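Local coordinates for DUF985 domain-containing protein (Shewanella oneidensis, PDB 1YUD) that is of unknown function but belongs to the cupin superfamily, whose members share a double-stranded beta-helix (jelly-roll) barrel around a central pocket, at residues M72-A77 / R106-V111; Q79-Y84 / F117-N122. All blocks are in the same frame, centred on the assembly; numbering follows the deposited sequence.

The two contacts belong to the two facing sheets of the cupin beta sandwich. Contact 1 pairs 72-77 with 106-111 at what is, within this chain, one margin of the antiparallel sheet, and contact 2 pairs 79-84 with 117-122 inside the mixed sheet; their centres lie about 11 Å apart. Along the chain the segments alternate, since strand 71-76 leads into 81-86 and strand 109-111 into 116-121, each pair changing sheets. Side chains meet between the layers: Trp73 CZ3 lies 3.7 Å from Ile83 CD1 and 3.9 Å from Leu81 CD1, while Val111 CG2 comes 3.4 Å from Phe117 CD2. A shared apolar interior thus joins both contacts, whereas the outer side of contact 1 meets the second subunit.

Contact 1. Residues M72-A77 / R106-V111; sequences MWYFHA and RPQFLV
Trp73 and Phe109 form an antiparallel hydrogen-bonded pair that joins the two backbones. Trp73 N donates to Phe109 O at 2.8 Å, and Phe109 N returns a bond of 3.1 Å to Trp73 O, arriving in the carbonyl plane on a lone pair. Trp73 O also receives a CA-H...O contact from Gln108 CA at 3.1 Å. Pro107 has no N-H for a return bond, and Phe75 N, though near Pro107 O, is too poorly angled to hydrogen-bond it.

Apolar packing divides between the faces. On one, Val111 CG1 meets the pyrrole side of Trp73 obliquely, 3.5 Å from CD1; the broad indole continues inward onto Leu81 and Ile83. On the other, chi2 (-67°) of the selenomethionine Met72 brings SE to 3.5 Å from Leu110 CB, while chi3 (-65°) swings the methyl CE toward Gln108.

Beside this methyl, the extended Gln108 crosses the Tyr74 ring obliquely, amide and ring planes 34° apart, with OE1 3.3 Å from CE1. Both Gln108 OE1 and Tyr74 OH converge on Ser51 OG of the second subunit, and His76 NE2 bonds Gln108 NE2 of that subunit.

The Trp73 face is thus apolar and turned to the barrel interior, whereas the Met72 face mixes apolar packing with polar groups that tie this part of the sheet into the dimer.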
loop_
_atom_site.group_PDB
_atom_site.type_symbol
_atom_site.label_atom_id
_atom_site.label_comp_id
_atom_site.label_asym_id
_atom_site.label_seq_id
_atom_site.Cartn_x
_atom_site.Cartn_y
_atom_site.Cartn_z
HETATM N N MSE A 72 4.235 -6.457 0.833
HETATM C CA MSE A 72 4.207 -5.427 -0.160
HETATM C C MSE A 72 4.627 -4.128 0.514
HETATM O O MSE A 72 4.409 -3.933 1.709
HETATM C CB MSE A 72 2.813 -5.336 -0.784
HETATM C CG MSE A 72 2.600 -6.340 -1.934
HETATM SE SE MSE A 72 3.690 -5.958 -3.513
HETATM C CE MSE A 72 2.877 -4.266 -3.996
ATOM N N TRP A 73 5.269 -3.253 -0.242
ATOM C CA TRP A 73 5.705 -1.992 0.306
ATOM C C TRP A 73 5.116 -0.859 -0.499
ATOM O O TRP A 73 5.301 -0.786 -1.710
ATOM C CB TRP A 73 7.230 -1.905 0.291
ATOM C CG TRP A 73 7.890 -2.676 1.407
ATOM C CD1 TRP A 73 7.741 -4.004 1.685
ATOM C CD2 TRP A 73 8.821 -2.164 2.377
ATOM N NE1 TRP A 73 8.523 -4.355 2.766
ATOM C CE2 TRP A 73 9.197 -3.243 3.209
ATOM C CE3 TRP A 73 9.376 -0.898 2.620
ATOM C CZ2 TRP A 73 10.103 -3.100 4.268
ATOM C CZ3 TRP A 73 10.279 -0.754 3.670
ATOM C CH2 TRP A 73 10.634 -1.853 4.481
ATOM N N TYR A 74 4.397 0.028 0.172
ATOM C CA TYR A 74 3.805 1.169 -0.507
ATOM C C TYR A 74 4.570 2.395 -0.032
ATOM O O TYR A 74 5.221 2.357 1.011
ATOM C CB TYR A 74 2.317 1.252 -0.150
ATOM C CG TYR A 74 1.568 0.011 -0.588
ATOM C CD1 TYR A 74 1.036 -0.084 -1.870
ATOM C CD2 TYR A 74 1.489 -1.100 0.241
ATOM C CE1 TYR A 74 0.452 -1.258 -2.316
ATOM C CE2 TYR A 74 0.917 -2.280 -0.199
ATOM C CZ TYR A 74 0.406 -2.354 -1.483
ATOM O OH TYR A 74 -0.077 -3.550 -1.967
ATOM N N PHE A 75 4.511 3.477 -0.786
ATOM C CA PHE A 75 5.223 4.678 -0.394
ATOM C C PHE A 75 4.251 5.830 -0.179
ATOM O O PHE A 75 3.561 6.262 -1.113
ATOM C CB PHE A 75 6.235 5.066 -1.472
ATOM C CG PHE A 75 7.115 6.206 -1.083
ATOM C CD1 PHE A 75 8.244 5.987 -0.293
ATOM C CD2 PHE A 75 6.807 7.506 -1.477
ATOM C CE1 PHE A 75 9.069 7.060 0.108
ATOM C CE2 PHE A 75 7.610 8.584 -1.088
ATOM C CZ PHE A 75 8.750 8.357 -0.292
ATOM N N HIS A 76 4.216 6.346 1.045
ATOM C CA HIS A 76 3.324 7.456 1.360
ATOM C C HIS A 76 3.983 8.812 1.187
ATOM O O HIS A 76 3.473 9.678 0.458
ATOM C CB HIS A 76 2.811 7.328 2.783
ATOM C CG HIS A 76 2.039 6.075 3.027
ATOM N ND1 HIS A 76 0.882 5.777 2.343
ATOM C CD2 HIS A 76 2.227 5.066 3.913
ATOM C CE1 HIS A 76 0.385 4.641 2.804
ATOM N NE2 HIS A 76 1.179 4.191 3.757
ATOM N N ALA A 77 5.121 8.999 1.854
ATOM C CA ALA A 77 5.828 10.272 1.765
ATOM C C ALA A 77 7.172 10.242 2.466
ATOM O O ALA A 77 7.509 9.281 3.159
ATOM C CB ALA A 77 4.962 11.390 2.351
ATOM N N ARG A 106 10.456 3.398 -7.588
ATOM C CA ARG A 106 9.108 2.881 -7.788
ATOM C C ARG A 106 8.299 2.898 -6.474
ATOM O O ARG A 106 8.764 2.389 -5.449
ATOM C CB ARG A 106 9.217 1.446 -8.305
ATOM C CG ARG A 106 8.321 1.139 -9.478
ATOM C CD ARG A 106 9.049 1.215 -10.811
ATOM N NE ARG A 106 9.657 2.508 -11.082
ATOM C CZ ARG A 106 10.029 2.896 -12.296
ATOM N NH1 ARG A 106 9.843 2.088 -13.324
ATOM N NH2 ARG A 106 10.589 4.083 -12.481
ATOM N N PRO A 107 7.074 3.463 -6.493
ATOM C CA PRO A 107 6.243 3.525 -5.286
ATOM C C PRO A 107 5.925 2.200 -4.597
ATOM O O PRO A 107 5.674 2.176 -3.387
ATOM C CB PRO A 107 4.997 4.249 -5.768
ATOM C CG PRO A 107 5.555 5.181 -6.782
ATOM C CD PRO A 107 6.470 4.267 -7.564
ATOM N N GLN A 108 5.938 1.099 -5.338
ATOM C CA GLN A 108 5.656 -0.193 -4.715
ATOM C C GLN A 108 6.776 -1.184 -4.926
ATOM O O GLN A 108 7.485 -1.143 -5.922
ATOM C CB GLN A 108 4.364 -0.815 -5.270
ATOM C CG GLN A 108 3.093 -0.466 -4.507
ATOM C CD GLN A 108 1.845 -0.702 -5.341
ATOM O OE1 GLN A 108 1.362 -1.838 -5.468
ATOM N NE2 GLN A 108 1.322 0.374 -5.935
ATOM N N PHE A 109 6.941 -2.084 -3.981
ATOM C CA PHE A 109 7.948 -3.084 -4.142
ATOM C C PHE A 109 7.536 -4.308 -3.365
ATOM O O PHE A 109 6.898 -4.207 -2.318
ATOM C CB PHE A 109 9.312 -2.610 -3.666
ATOM C CG PHE A 109 10.389 -3.591 -3.974
ATOM C CD1 PHE A 109 11.013 -3.587 -5.211
ATOM C CD2 PHE A 109 10.675 -4.613 -3.093
ATOM C CE1 PHE A 109 11.893 -4.594 -5.567
ATOM C CE2 PHE A 109 11.556 -5.622 -3.449
ATOM C CZ PHE A 109 12.156 -5.603 -4.685
ATOM N N LEU A 110 7.930 -5.468 -3.870
ATOM C CA LEU A 110 7.574 -6.715 -3.234
ATOM C C LEU A 110 8.798 -7.465 -2.726
ATOM O O LEU A 110 9.615 -7.955 -3.500
ATOM C CB LEU A 110 6.771 -7.552 -4.238
ATOM C CG LEU A 110 6.320 -8.953 -3.870
ATOM C CD1 LEU A 110 7.483 -9.893 -4.031
ATOM C CD2 LEU A 110 5.759 -8.965 -2.456
ATOM N N VAL A 111 8.927 -7.544 -1.411
ATOM C CA VAL A 111 10.045 -8.242 -0.804
ATOM C C VAL A 111 9.627 -9.699 -0.572
ATOM O O VAL A 111 8.874 -10.018 0.359
ATOM C CB VAL A 111 10.497 -7.526 0.516
ATOM C CG1 VAL A 111 9.295 -7.062 1.304
ATOM C CG2 VAL A 111 11.357 -8.460 1.345
#

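Contact 2. Residues Q79-Y84 / F117-N122; sequences QSLTIY and FGSAMN
Gly118 O lies in plane at the edge of the Tyr84 ring, which runs along the opposite strand until CE1 stands 4.3 Å from Ala120 CB. Thr82 CG2, a neighbour in the tyrosine's own strand, sits on one face of the ring, 3.3 Å above the plane and offset toward the rim. Gly118 and Ala120 suit this side of the sheet because their small size lets the tyrosine lie close to the neighbouring backbone. The Phe117 ring turns to the other side, where Ile83 CG2 approaches it obliquely at 4.2 Å from CD2; His65 and Trp73 also meet this ring.

Tyr84 and Gly118 form an antiparallel hydrogen-bonded pair, with both N...O distances, Tyr84 N to Gly118 O and Gly118 N to Tyr84 O, at 2.9 Å. Farther along, Ser119 points OG anti to its own nitrogen (chi1 176°), back across to Thr82 O at 2.9 Å, well above that carbonyl's plane. The same oxygen receives a weak bond from Ala120 N.

At the strand end Asn122 works with both halves of its amide. OD1 accepts from Ser80 OG at 2.7 Å, in the carbonyl plane on a lone pair, and ND2 gives a weak bond to Thr82 OG1, which itself donates to Leu81 O. Gln96 NE2 adds a weak bond to Asn122 OD1.

Short hydroxyls and one amide therefore close the end of this strand pair through side-chain bonds that would orient the amide as modelled, while Leu81, Ile83 and Phe117 give their apolar surfaces to the interior between the sheets.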
loop_
_atom_site.group_PDB
_atom_site.type_symbol
_atom_site.label_atom_id
_atom_site.label_comp_id
_atom_site.label_asym_id
_atom_site.label_seq_id
_atom_site.Cartn_x
_atom_site.Cartn_y
_atom_site.Cartn_z
ATOM N N GLN A 79 11.334 10.211 2.503
ATOM C CA GLN A 79 12.586 9.916 1.811
ATOM C C GLN A 79 12.693 8.542 1.180
ATOM O O GLN A 79 12.554 7.531 1.855
ATOM C CB GLN A 79 13.776 10.079 2.778
ATOM C CG GLN A 79 14.770 11.159 2.396
ATOM C CD GLN A 79 14.241 12.527 2.685
ATOM O OE1 GLN A 79 14.660 13.516 2.081
ATOM N NE2 GLN A 79 13.314 12.603 3.626
ATOM N N SER A 80 12.988 8.515 -0.114
ATOM C CA SER A 80 13.141 7.256 -0.826
ATOM C C SER A 80 13.994 6.324 0.031
ATOM O O SER A 80 14.967 6.764 0.638
ATOM C CB SER A 80 13.849 7.493 -2.151
ATOM O OG SER A 80 15.249 7.491 -1.940
ATOM N N LEU A 81 13.630 5.046 0.088
ATOM C CA LEU A 81 14.382 4.072 0.883
ATOM C C LEU A 81 15.227 3.173 -0.012
ATOM O O LEU A 81 15.464 3.475 -1.180
ATOM C CB LEU A 81 13.422 3.206 1.709
ATOM C CG LEU A 81 12.346 3.967 2.488
ATOM C CD1 LEU A 81 11.483 2.982 3.242
ATOM C CD2 LEU A 81 12.981 4.937 3.455
ATOM N N THR A 82 15.680 2.061 0.540
ATOM C CA THR A 82 16.474 1.126 -0.228
ATOM C C THR A 82 16.343 -0.194 0.468
ATOM O O THR A 82 16.691 -0.325 1.636
ATOM C CB THR A 82 17.939 1.542 -0.271
ATOM O OG1 THR A 82 18.032 2.841 -0.865
ATOM C CG2 THR A 82 18.753 0.560 -1.097
ATOM N N ILE A 83 15.807 -1.174 -0.242
ATOM C CA ILE A 83 15.621 -2.478 0.354
ATOM C C ILE A 83 16.816 -3.348 0.032
ATOM O O ILE A 83 17.074 -3.666 -1.126
ATOM C CB ILE A 83 14.360 -3.160 -0.187
ATOM C CG1 ILE A 83 13.207 -2.151 -0.263
ATOM C CG2 ILE A 83 14.002 -4.337 0.688
ATOM C CD1 ILE A 83 12.678 -1.719 1.066
ATOM N N TYR A 84 17.560 -3.720 1.061
ATOM C CA TYR A 84 18.711 -4.572 0.873
ATOM C C TYR A 84 18.221 -5.974 1.195
ATOM O O TYR A 84 17.746 -6.239 2.297
ATOM C CB TYR A 84 19.845 -4.151 1.813
ATOM C CG TYR A 84 20.256 -2.696 1.678
ATOM C CD1 TYR A 84 19.447 -1.680 2.162
ATOM C CD2 TYR A 84 21.454 -2.342 1.063
ATOM C CE1 TYR A 84 19.813 -0.346 2.045
ATOM C CE2 TYR A 84 21.834 -1.010 0.937
ATOM C CZ TYR A 84 21.007 -0.006 1.432
ATOM O OH TYR A 84 21.377 1.332 1.332
ATOM N N PHE A 117 16.173 -9.422 4.758
ATOM C CA PHE A 117 16.239 -8.060 4.241
ATOM C C PHE A 117 16.134 -6.968 5.309
ATOM O O PHE A 117 15.720 -7.219 6.446
ATOM C CB PHE A 117 15.105 -7.851 3.236
ATOM C CG PHE A 117 13.726 -7.954 3.846
ATOM C CD1 PHE A 117 13.260 -9.160 4.361
ATOM C CD2 PHE A 117 12.901 -6.838 3.912
ATOM C CE1 PHE A 117 11.987 -9.254 4.932
ATOM C CE2 PHE A 117 11.632 -6.924 4.479
ATOM C CZ PHE A 117 11.174 -8.132 4.990
ATOM N N GLY A 118 16.489 -5.751 4.897
ATOM C CA GLY A 118 16.447 -4.592 5.762
ATOM C C GLY A 118 16.373 -3.357 4.887
ATOM O O GLY A 118 16.393 -3.463 3.666
ATOM N N SER A 119 16.287 -2.177 5.482
ATOM C CA SER A 119 16.207 -0.972 4.680
ATOM C C SER A 119 16.663 0.278 5.416
ATOM O O SER A 119 16.508 0.405 6.627
ATOM C CB SER A 119 14.780 -0.771 4.188
ATOM O OG SER A 119 14.654 0.453 3.478
ATOM N N ALA A 120 17.222 1.207 4.656
ATOM C CA ALA A 120 17.681 2.467 5.192
ATOM C C ALA A 120 17.069 3.537 4.309
ATOM O O ALA A 120 16.494 3.223 3.274
ATOM C CB ALA A 120 19.205 2.537 5.138
HETATM N N MSE A 121 17.166 4.795 4.717
HETATM C CA MSE A 121 16.629 5.863 3.890
HETATM C C MSE A 121 17.743 6.170 2.900
HETATM O O MSE A 121 18.783 5.521 2.934
HETATM C CB MSE A 121 16.329 7.103 4.728
HETATM C CG MSE A 121 15.434 6.864 5.925
HETATM SE SE MSE A 121 14.672 8.546 6.513
HETATM C CE MSE A 121 16.272 9.367 7.239
ATOM N N ASN A 122 17.535 7.144 2.024
ATOM C CA ASN A 122 18.568 7.512 1.058
ATOM C C ASN A 122 19.147 8.896 1.372
ATOM O O ASN A 122 20.283 9.205 1.008
ATOM C CB ASN A 122 18.001 7.467 -0.370
ATOM C CG ASN A 122 18.084 6.071 -0.995
ATOM O OD1 ASN A 122 17.236 5.688 -1.794
ATOM N ND2 ASN A 122 19.121 5.321 -0.645
#